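Local coordinates for protein type III effector NopAA (Sinorhizobium fredii USDA 257, PDB 6SDU) that hydrolyses xyloglucan as a type III secreted effector whose catalytic domain belongs to glycosyl hydrolase family 12, at residues A[33-41]-A[70-79]; A[87-98]-A[184-192]. All coordinates share one frame; numbering follows the deposited sequence.

How the contacts relate
Both contacts are antiparallel strand pairs of the GH12 beta-sandwich, one in each of its two packed sheets. Contact 1 pairs strand 34-40 with the start of strand 72-83, in the sheet that also holds strands 208-218, 103-112 and 117-125 and so carries the pocket residues Met120, Trp122 and Glu217. Contact 2 joins strand 90-97 to strand 186-190, the outermost strand of the other sheet. The chain passes from strand 72-83 of the first sheet directly to strand 90-97 of the second. The contact centres lie about 17 Å apart and their nearest atoms about 6 Å, without touching. Ile70, in contact 1, has its side chain about 3 Å from the bound beta-D-glucopyranose.

Contact 1 of 2, residues A[33-41]-A[70-79]; sequences GYSWNNDVW and IKSYPHVAFN
Strands 34-40 and 72-79 run antiparallel, their axes 4.6 Å apart at closest approach, and Ser35-Ala77 and Asn37-His75 form hydrogen-bonded pairs in one sheet of the GH12 beta-sandwich. Tyr34, Trp36 and Val76 project to the face that packs on the second sheet, where Val52, Trp58 and Trp232 lie. With Phe78 CG anti to the backbone N (chi1 -171°), the phenyl ring turns its edge to the Tyr34 face, CD2 coming 3.7 Å from Tyr34 CZ with the planes 56° apart; Tyr34 OH is bonded beyond the pair to Val234 N. Val76 CG2 lies over the face of the Trp36 five-membered ring in a CH-pi contact, 3.4 Å from Trp36 NE1, and also meets the Tyr34 ring near its plane. Across the sheet, on the concave, cleft-side face of this fold, the His75 imidazole is fixed in its rotation by an almost straight bond from ND1 to Tyr73 O, 2.9 Å long and in the ring plane. Asp39 OD2 approaches the same ring at its edge, the carboxylate standing nearly perpendicular to it. At the far end Trp41 N binds Lys71 O at 3.1 Å, and the indole folds back over the partner segment, so that this same carbonyl oxygen sits under one ring face. Ile70, which touches the bound glucose, adds its CG2 methyl 3.8 Å from Trp41 CZ2.

Contact 2 of 2, residues A[87-98]-A[184-192]; sequences INTLSSSFNQEV and TNSGTVDIK
Ile87 and Asn88 receive the extended side chain of Lys192: its CG passes Ile87 CG2, and NZ donates to Asn88 O at 3.0 Å from above the carbonyl plane. Strand 90-97 then pairs antiparallel with strand 186-190, the edge strand of a GH12 beta-sandwich sheet, where that strand turns into helix 191-200. Leu90 O takes Lys192 N in its carbonyl plane, on a lone pair, and a weak bond from Ile191 N, tying the first helical turn to the sheet. A water links Leu90 N to OD1 of the N-cap residue Asp190, whose OD2 binds Ser193 OG. Ser92 exchanges two backbone bonds with Val189, while its CB meets Val189 CG2 and Ile191 CD1 on the inner face; its hydroxyl belongs to Ser233 and Tyr108. On the outer face Ser93 OG and Thr188 OG1 share a hydrogen bond of 3.2 Å. With CG between the backbone N and carbonyl carbon (chi1 63°), the Phe94 ring leans across the neighbouring strand: Gly187 N lies over its centre, 3.6 Å from Phe94 CZ, a fit that leaves no room for a CB on Gly187, and Thr184 CG2 meets its edge. Gln96 N binds Asn185 O. Gln96 OE1 is bonded to Tyr214 OH, while NE2 reaches Asn185 OD1 at 3.1 Å on a lone pair; this oxygen also accepts from Asn124 and touches both methyls of Val98, each 3.6 Å from Asn185 OD1.

Contact 1 of 2, residues A[33-41]-A[70-79]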
loop_
_atom_site.group_PDB
_atom_site.type_symbol
_atom_site.label_atom_id
_atom_site.label_comp_id
_atom_site.label_asym_id
_atom_site.label_seq_id
_atom_site.Cartn_x
_atom_site.Cartn_y
_atom_site.Cartn_z
ATOM N N GLY A 33 -2.386 6.466 18.131
ATOM C CA GLY A 33 -1.297 5.903 17.352
ATOM C C GLY A 33 -1.595 5.641 15.890
ATOM O O GLY A 33 -0.676 5.271 15.145
ATOM N N TYR A 34 -2.850 5.737 15.466
ATOM C CA TYR A 34 -3.183 5.584 14.062
ATOM C C TYR A 34 -3.421 6.973 13.494
ATOM O O TYR A 34 -3.965 7.847 14.178
ATOM C CB TYR A 34 -4.425 4.706 13.870
ATOM C CG TYR A 34 -4.249 3.235 14.209
ATOM C CD1 TYR A 34 -4.302 2.785 15.533
ATOM C CD2 TYR A 34 -4.060 2.285 13.204
ATOM C CE1 TYR A 34 -4.157 1.433 15.843
ATOM C CE2 TYR A 34 -3.914 0.932 13.507
ATOM C CZ TYR A 34 -3.958 0.511 14.827
ATOM O OH TYR A 34 -3.804 -0.828 15.124
ATOM N N SER A 35 -3.002 7.188 12.256
ATOM C CA SER A 35 -3.337 8.423 11.565
ATOM C C SER A 35 -3.912 8.093 10.196
ATOM O O SER A 35 -3.639 7.031 9.622
ATOM C CB SER A 35 -2.133 9.376 11.459
ATOM O OG SER A 35 -1.104 8.833 10.662
ATOM N N TRP A 36 -4.771 8.987 9.712
ATOM C CA TRP A 36 -5.421 8.847 8.412
ATOM C C TRP A 36 -5.105 10.074 7.572
ATOM O O TRP A 36 -5.179 11.200 8.076
ATOM C CB TRP A 36 -6.931 8.673 8.572
ATOM C CG TRP A 36 -7.338 7.375 9.261
ATOM C CD1 TRP A 36 -7.737 6.203 8.655
ATOM C CD2 TRP A 36 -7.402 7.132 10.674
ATOM N NE1 TRP A 36 -8.027 5.251 9.610
ATOM C CE2 TRP A 36 -7.840 5.794 10.854
ATOM C CE3 TRP A 36 -7.136 7.914 11.808
ATOM C CZ2 TRP A 36 -8.001 5.219 12.123
ATOM C CZ3 TRP A 36 -7.309 7.351 13.064
ATOM C CH2 TRP A 36 -7.731 6.008 13.211
ATOM N N ASN A 37 -4.754 9.861 6.297
ATOM C CA ASN A 37 -4.311 10.933 5.406
ATOM C C ASN A 37 -5.039 10.870 4.067
ATOM O O ASN A 37 -4.960 9.860 3.362
ATOM C CB ASN A 37 -2.801 10.839 5.198
ATOM C CG ASN A 37 -2.045 10.898 6.507
ATOM O OD1 ASN A 37 -1.700 11.988 6.972
ATOM N ND2 ASN A 37 -1.809 9.731 7.131
ATOM N N ASN A 38 -5.737 11.960 3.725
ATOM C CA ASN A 38 -6.458 12.124 2.450
ATOM C C ASN A 38 -5.525 12.646 1.354
ATOM O O ASN A 38 -5.717 13.734 0.810
ATOM C CB ASN A 38 -7.643 13.065 2.637
ATOM C CG ASN A 38 -8.686 12.894 1.560
ATOM O OD1 ASN A 38 -8.849 11.804 1.029
ATOM N ND2 ASN A 38 -9.379 13.973 1.213
ATOM N N ASP A 39 -4.519 11.844 1.009
ATOM C CA ASP A 39 -3.473 12.292 0.083
ATOM C C ASP A 39 -3.948 12.262 -1.367
ATOM O O ASP A 39 -4.245 11.180 -1.892
ATOM C CB ASP A 39 -2.222 11.438 0.239
ATOM C CG ASP A 39 -1.509 11.695 1.532
ATOM O OD1 ASP A 39 -2.088 12.391 2.405
ATOM O OD2 ASP A 39 -0.353 11.217 1.660
ATOM N N VAL A 40 -4.071 13.453 -1.984
ATOM C CA VAL A 40 -4.449 13.644 -3.387
ATOM C C VAL A 40 -3.624 14.795 -3.942
ATOM O O VAL A 40 -3.618 15.887 -3.357
ATOM C CB VAL A 40 -5.939 13.977 -3.600
ATOM C CG1 VAL A 40 -6.330 13.713 -5.043
ATOM C CG2 VAL A 40 -6.812 13.229 -2.659
ATOM N N TRP A 41 -2.904 14.555 -5.039
ATOM C CA TRP A 41 -2.032 15.571 -5.631
ATOM C C TRP A 41 -2.200 15.677 -7.147
ATOM O O TRP A 41 -3.060 15.003 -7.729
ATOM C CB TRP A 41 -0.583 15.250 -5.306
ATOM C CG TRP A 41 -0.223 13.911 -5.816
ATOM C CD1 TRP A 41 0.214 13.604 -7.071
ATOM C CD2 TRP A 41 -0.319 12.673 -5.108
ATOM N NE1 TRP A 41 0.433 12.252 -7.175
ATOM C CE2 TRP A 41 0.119 11.656 -5.984
ATOM C CE3 TRP A 41 -0.703 12.328 -3.813
ATOM C CZ2 TRP A 41 0.175 10.314 -5.610
ATOM C CZ3 TRP A 41 -0.651 10.985 -3.443
ATOM C CH2 TRP A 41 -0.227 9.998 -4.345
ATOM N N ILE A 70 -0.690 7.867 -10.969
ATOM C CA ILE A 70 -1.372 7.772 -9.680
ATOM C C ILE A 70 -1.806 9.160 -9.222
ATOM O O ILE A 70 -1.008 10.107 -9.222
ATOM C CB ILE A 70 -0.447 7.087 -8.658
ATOM C CG1 ILE A 70 -0.281 5.628 -9.045
ATOM C CG2 ILE A 70 -0.995 7.127 -7.242
ATOM C CD1 ILE A 70 0.774 5.005 -8.283
ATOM N N LYS A 71 -3.083 9.298 -8.841
ATOM C CA LYS A 71 -3.605 10.588 -8.397
ATOM C C LYS A 71 -3.627 10.735 -6.888
ATOM O O LYS A 71 -3.496 11.856 -6.389
ATOM C CB LYS A 71 -5.040 10.838 -8.908
ATOM C CG LYS A 71 -5.289 10.481 -10.358
ATOM C CD LYS A 71 -4.375 11.260 -11.266
ATOM C CE LYS A 71 -4.800 11.069 -12.709
ATOM N NZ LYS A 71 -4.854 9.630 -13.155
ATOM N N SER A 72 -3.791 9.638 -6.146
ATOM C CA SER A 72 -4.028 9.751 -4.723
ATOM C C SER A 72 -3.614 8.472 -4.011
ATOM O O SER A 72 -3.516 7.397 -4.614
ATOM C CB SER A 72 -5.505 10.053 -4.476
ATOM O OG SER A 72 -6.299 8.939 -4.874
ATOM N N TYR A 73 -3.342 8.607 -2.718
ATOM C CA TYR A 73 -3.105 7.463 -1.838
ATOM C C TYR A 73 -3.746 7.746 -0.489
ATOM O O TYR A 73 -3.051 8.047 0.492
ATOM C CB TYR A 73 -1.611 7.162 -1.688
ATOM C CG TYR A 73 -1.283 5.907 -0.854
ATOM C CD1 TYR A 73 -1.837 4.663 -1.162
ATOM C CD2 TYR A 73 -0.401 5.974 0.227
ATOM C CE1 TYR A 73 -1.529 3.520 -0.410
ATOM C CE2 TYR A 73 -0.083 4.840 0.991
ATOM C CZ TYR A 73 -0.647 3.619 0.674
ATOM O OH TYR A 73 -0.339 2.502 1.445
ATOM N N PRO A 74 -5.081 7.701 -0.412
ATOM C CA PRO A 74 -5.736 7.737 0.907
ATOM C C PRO A 74 -5.267 6.558 1.749
ATOM O O PRO A 74 -5.260 5.408 1.289
ATOM C CB PRO A 74 -7.227 7.613 0.575
ATOM C CG PRO A 74 -7.272 7.019 -0.798
ATOM C CD PRO A 74 -6.058 7.574 -1.505
ATOM N N HIS A 75 -4.857 6.831 2.982
ATOM C CA HIS A 75 -4.290 5.716 3.727
ATOM C C HIS A 75 -4.365 5.968 5.215
ATOM O O HIS A 75 -4.515 7.098 5.676
ATOM C CB HIS A 75 -2.848 5.450 3.324
ATOM C CG HIS A 75 -1.902 6.530 3.744
ATOM N ND1 HIS A 75 -1.703 7.670 2.997
ATOM C CD2 HIS A 75 -1.082 6.632 4.816
ATOM C CE1 HIS A 75 -0.803 8.433 3.591
ATOM N NE2 HIS A 75 -0.422 7.834 4.704
ATOM N N VAL A 76 -4.245 4.871 5.948
ATOM C CA VAL A 76 -4.079 4.839 7.389
ATOM C C VAL A 76 -2.607 4.513 7.638
ATOM O O VAL A 76 -1.977 3.833 6.824
ATOM C CB VAL A 76 -5.032 3.790 8.000
ATOM C CG1 VAL A 76 -4.751 2.405 7.393
ATOM C CG2 VAL A 76 -4.948 3.739 9.542
ATOM N N ALA A 77 -2.026 5.074 8.696
ATOM C CA ALA A 77 -0.611 4.868 8.993
ATOM C C ALA A 77 -0.401 4.579 10.474
ATOM O O ALA A 77 -1.097 5.129 11.334
ATOM C CB ALA A 77 0.246 6.094 8.574
ATOM N N PHE A 78 0.613 3.754 10.765
ATOM C CA PHE A 78 0.977 3.358 12.123
ATOM C C PHE A 78 2.497 3.386 12.284
ATOM O O PHE A 78 3.220 2.690 11.562
ATOM C CB PHE A 78 0.429 1.950 12.424
ATOM C CG PHE A 78 0.551 1.520 13.885
ATOM C CD1 PHE A 78 1.668 0.822 14.339
ATOM C CD2 PHE A 78 -0.477 1.778 14.793
ATOM C CE1 PHE A 78 1.766 0.407 15.674
ATOM C CE2 PHE A 78 -0.385 1.369 16.122
ATOM C CZ PHE A 78 0.742 0.681 16.563
ATOM N N ASN A 79 2.978 4.136 13.270
ATOM C CA ASN A 79 4.413 4.293 13.487
ATOM C C ASN A 79 5.007 3.149 14.312
ATOM O O ASN A 79 4.408 2.698 15.295
ATOM C CB ASN A 79 4.689 5.619 14.187
ATOM C CG ASN A 79 5.823 6.366 13.556
ATOM O OD1 ASN A 79 6.986 5.975 13.692
ATOM N ND2 ASN A 79 5.503 7.455 12.852
#

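Contact 2 of 2, residues A[87-98]-A[184-192]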
loop_
_atom_site.group_PDB
_atom_site.type_symbol
_atom_site.label_atom_id
_atom_site.label_comp_id
_atom_site.label_asym_id
_atom_site.label_seq_id
_atom_site.Cartn_x
_atom_site.Cartn_y
_atom_site.Cartn_z
ATOM N N ILE A 87 12.702 -6.265 16.809
ATOM C CA ILE A 87 11.285 -6.575 16.667
ATOM C C ILE A 87 11.058 -8.066 16.883
ATOM O O ILE A 87 11.697 -8.908 16.239
ATOM C CB ILE A 87 10.762 -6.134 15.287
ATOM C CG1 ILE A 87 10.724 -4.610 15.195
ATOM C CG2 ILE A 87 9.368 -6.706 15.021
ATOM C CD1 ILE A 87 10.797 -4.068 13.774
ATOM N N ASN A 88 10.108 -8.390 17.755
ATOM C CA ASN A 88 9.684 -9.761 18.007
ATOM C C ASN A 88 8.446 -10.141 17.208
ATOM O O ASN A 88 8.341 -11.279 16.731
ATOM C CB ASN A 88 9.392 -9.961 19.503
ATOM C CG ASN A 88 10.533 -9.476 20.405
ATOM O OD1 ASN A 88 11.643 -10.018 20.377
ATOM N ND2 ASN A 88 10.258 -8.444 21.205
ATOM N N THR A 89 7.504 -9.208 17.054
ATOM C CA THR A 89 6.296 -9.437 16.272
ATOM C C THR A 89 5.924 -8.164 15.527
ATOM O O THR A 89 5.796 -7.103 16.141
ATOM C CB THR A 89 5.134 -9.855 17.185
ATOM O OG1 THR A 89 5.364 -11.175 17.695
ATOM C CG2 THR A 89 3.820 -9.816 16.438
ATOM N N LEU A 90 5.721 -8.275 14.215
ATOM C CA LEU A 90 5.188 -7.166 13.416
ATOM C C LEU A 90 4.269 -7.772 12.360
ATOM O O LEU A 90 4.722 -8.244 11.311
ATOM C CB LEU A 90 6.284 -6.317 12.783
ATOM C CG LEU A 90 5.773 -5.078 12.025
ATOM C CD1 LEU A 90 4.858 -4.208 12.892
ATOM C CD2 LEU A 90 6.924 -4.248 11.507
ATOM N N SER A 91 2.980 -7.756 12.646
ATOM C CA SER A 91 1.983 -8.317 11.755
ATOM C C SER A 91 0.827 -7.338 11.604
ATOM O O SER A 91 0.681 -6.382 12.376
ATOM C CB SER A 91 1.469 -9.649 12.280
ATOM O OG SER A 91 0.790 -9.433 13.500
ATOM N N SER A 92 0.017 -7.565 10.581
ATOM C CA SER A 92 -1.117 -6.695 10.317
ATOM C C SER A 92 -2.279 -7.508 9.763
ATOM O O SER A 92 -2.075 -8.495 9.046
ATOM C CB SER A 92 -0.710 -5.584 9.337
ATOM O OG SER A 92 -1.670 -4.555 9.304
ATOM N N SER A 93 -3.502 -7.105 10.129
ATOM C CA SER A 93 -4.729 -7.714 9.617
ATOM C C SER A 93 -5.535 -6.697 8.823
ATOM O O SER A 93 -5.675 -5.551 9.252
ATOM C CB SER A 93 -5.596 -8.249 10.752
ATOM O OG SER A 93 -4.967 -9.360 11.356
ATOM N N PHE A 94 -6.096 -7.121 7.682
ATOM C CA PHE A 94 -6.916 -6.262 6.829
ATOM C C PHE A 94 -8.190 -6.989 6.410
ATOM O O PHE A 94 -8.200 -8.212 6.254
ATOM C CB PHE A 94 -6.145 -5.800 5.575
ATOM C CG PHE A 94 -5.738 -6.931 4.648
ATOM C CD1 PHE A 94 -4.615 -7.703 4.924
ATOM C CD2 PHE A 94 -6.459 -7.196 3.483
ATOM C CE1 PHE A 94 -4.228 -8.744 4.087
ATOM C CE2 PHE A 94 -6.077 -8.234 2.627
ATOM C CZ PHE A 94 -4.952 -9.013 2.942
ATOM N N ASN A 95 -9.281 -6.240 6.307
ATOM C CA ASN A 95 -10.541 -6.735 5.763
ATOM C C ASN A 95 -11.169 -5.599 4.961
ATOM O O ASN A 95 -11.431 -4.531 5.518
ATOM C CB ASN A 95 -11.464 -7.200 6.892
ATOM C CG ASN A 95 -12.767 -7.764 6.385
ATOM O OD1 ASN A 95 -12.810 -8.424 5.350
ATOM N ND2 ASN A 95 -13.850 -7.481 7.100
ATOM N N GLN A 96 -11.437 -5.814 3.671
ATOM C CA GLN A 96 -11.866 -4.691 2.842
ATOM C C GLN A 96 -12.967 -5.083 1.852
ATOM O O GLN A 96 -13.193 -6.259 1.561
ATOM C CB GLN A 96 -10.679 -4.098 2.079
ATOM C CG GLN A 96 -10.155 -5.021 0.962
ATOM C CD GLN A 96 -8.653 -5.010 0.858
ATOM O OE1 GLN A 96 -7.967 -4.412 1.689
ATOM N NE2 GLN A 96 -8.126 -5.663 -0.181
ATOM N N GLU A 97 -13.666 -4.060 1.357
ATOM C CA GLU A 97 -14.634 -4.195 0.276
ATOM C C GLU A 97 -14.225 -3.224 -0.832
ATOM O O GLU A 97 -14.090 -2.026 -0.583
ATOM C CB GLU A 97 -16.047 -3.889 0.769
ATOM C CG GLU A 97 -16.599 -4.831 1.844
ATOM C CD GLU A 97 -17.866 -4.267 2.524
ATOM O OE1 GLU A 97 -18.021 -3.028 2.578
ATOM O OE2 GLU A 97 -18.713 -5.060 3.000
ATOM N N VAL A 98 -14.044 -3.736 -2.041
ATOM C CA VAL A 98 -13.438 -2.978 -3.135
ATOM C C VAL A 98 -14.417 -2.965 -4.295
ATOM O O VAL A 98 -15.308 -3.829 -4.387
ATOM C CB VAL A 98 -12.076 -3.583 -3.561
ATOM C CG1 VAL A 98 -11.064 -3.559 -2.416
ATOM C CG2 VAL A 98 -12.270 -5.000 -4.056
ATOM N N THR A 184 -6.729 -11.064 -2.655
ATOM C CA THR A 184 -7.630 -11.328 -1.534
ATOM C C THR A 184 -8.122 -10.005 -0.959
ATOM O O THR A 184 -7.483 -8.952 -1.133
ATOM C CB THR A 184 -6.926 -12.173 -0.452
ATOM O OG1 THR A 184 -7.892 -12.714 0.468
ATOM C CG2 THR A 184 -5.897 -11.313 0.305
ATOM N N ASN A 185 -9.285 -10.058 -0.286
ATOM C CA ASN A 185 -9.836 -8.898 0.412
ATOM C C ASN A 185 -9.812 -9.030 1.928
ATOM O O ASN A 185 -10.351 -8.155 2.623
ATOM C CB ASN A 185 -11.268 -8.593 -0.052
ATOM C CG ASN A 185 -11.299 -7.933 -1.423
ATOM O OD1 ASN A 185 -10.474 -7.062 -1.715
ATOM N ND2 ASN A 185 -12.240 -8.345 -2.275
ATOM N N SER A 186 -9.276 -10.120 2.461
ATOM C CA SER A 186 -9.065 -10.240 3.896
ATOM C C SER A 186 -7.891 -11.181 4.119
ATOM O O SER A 186 -7.710 -12.150 3.373
ATOM C CB SER A 186 -10.319 -10.740 4.628
ATOM O OG SER A 186 -10.526 -12.116 4.378
ATOM N N GLY A 187 -7.111 -10.912 5.156
ATOM C CA GLY A 187 -5.938 -11.718 5.416
ATOM C C GLY A 187 -5.087 -11.097 6.505
ATOM O O GLY A 187 -5.458 -10.097 7.114
ATOM N N THR A 188 -3.933 -11.720 6.733
ATOM C CA THR A 188 -2.966 -11.282 7.735
ATOM C C THR A 188 -1.571 -11.399 7.145
ATOM O O THR A 188 -1.246 -12.422 6.538
ATOM C CB THR A 188 -3.068 -12.135 9.007
ATOM O OG1 THR A 188 -4.377 -11.997 9.584
ATOM C CG2 THR A 188 -2.020 -11.722 10.030
ATOM N N VAL A 189 -0.753 -10.366 7.315
ATOM C CA VAL A 189 0.612 -10.371 6.791
ATOM C C VAL A 189 1.602 -10.332 7.943
ATOM O O VAL A 189 1.438 -9.563 8.898
ATOM C CB VAL A 189 0.871 -9.185 5.839
ATOM C CG1 VAL A 189 0.205 -9.413 4.493
ATOM C CG2 VAL A 189 0.376 -7.911 6.468
ATOM N N ASP A 190 2.656 -11.133 7.823
ATOM C CA ASP A 190 3.760 -11.146 8.777
ATOM C C ASP A 190 4.823 -10.241 8.169
ATOM O O ASP A 190 5.638 -10.665 7.345
ATOM C CB ASP A 190 4.244 -12.569 9.027
ATOM C CG ASP A 190 5.453 -12.634 9.963
ATOM O OD1 ASP A 190 5.887 -11.572 10.479
ATOM O OD2 ASP A 190 5.985 -13.755 10.155
ATOM N N ILE A 191 4.766 -8.961 8.543
ATOM C CA ILE A 191 5.675 -7.973 7.972
ATOM C C ILE A 191 7.105 -8.239 8.429
ATOM O O ILE A 191 8.057 -8.127 7.641
ATOM C CB ILE A 191 5.188 -6.549 8.314
ATOM C CG1 ILE A 191 3.770 -6.350 7.755
ATOM C CG2 ILE A 191 6.138 -5.483 7.746
ATOM C CD1 ILE A 191 3.090 -5.048 8.145
ATOM N N LYS A 192 7.281 -8.660 9.683
ATOM C CA LYS A 192 8.628 -8.929 10.188
ATOM C C LYS A 192 9.362 -9.915 9.289
ATOM O O LYS A 192 10.465 -9.628 8.811
ATOM C CB LYS A 192 8.536 -9.472 11.615
ATOM C CG LYS A 192 9.867 -9.806 12.267
ATOM C CD LYS A 192 9.628 -10.760 13.423
ATOM C CE LYS A 192 10.912 -11.419 13.899
ATOM N NZ LYS A 192 10.705 -12.179 15.163
HETATM O O HOH W 1 5.421 -10.802 13.188
#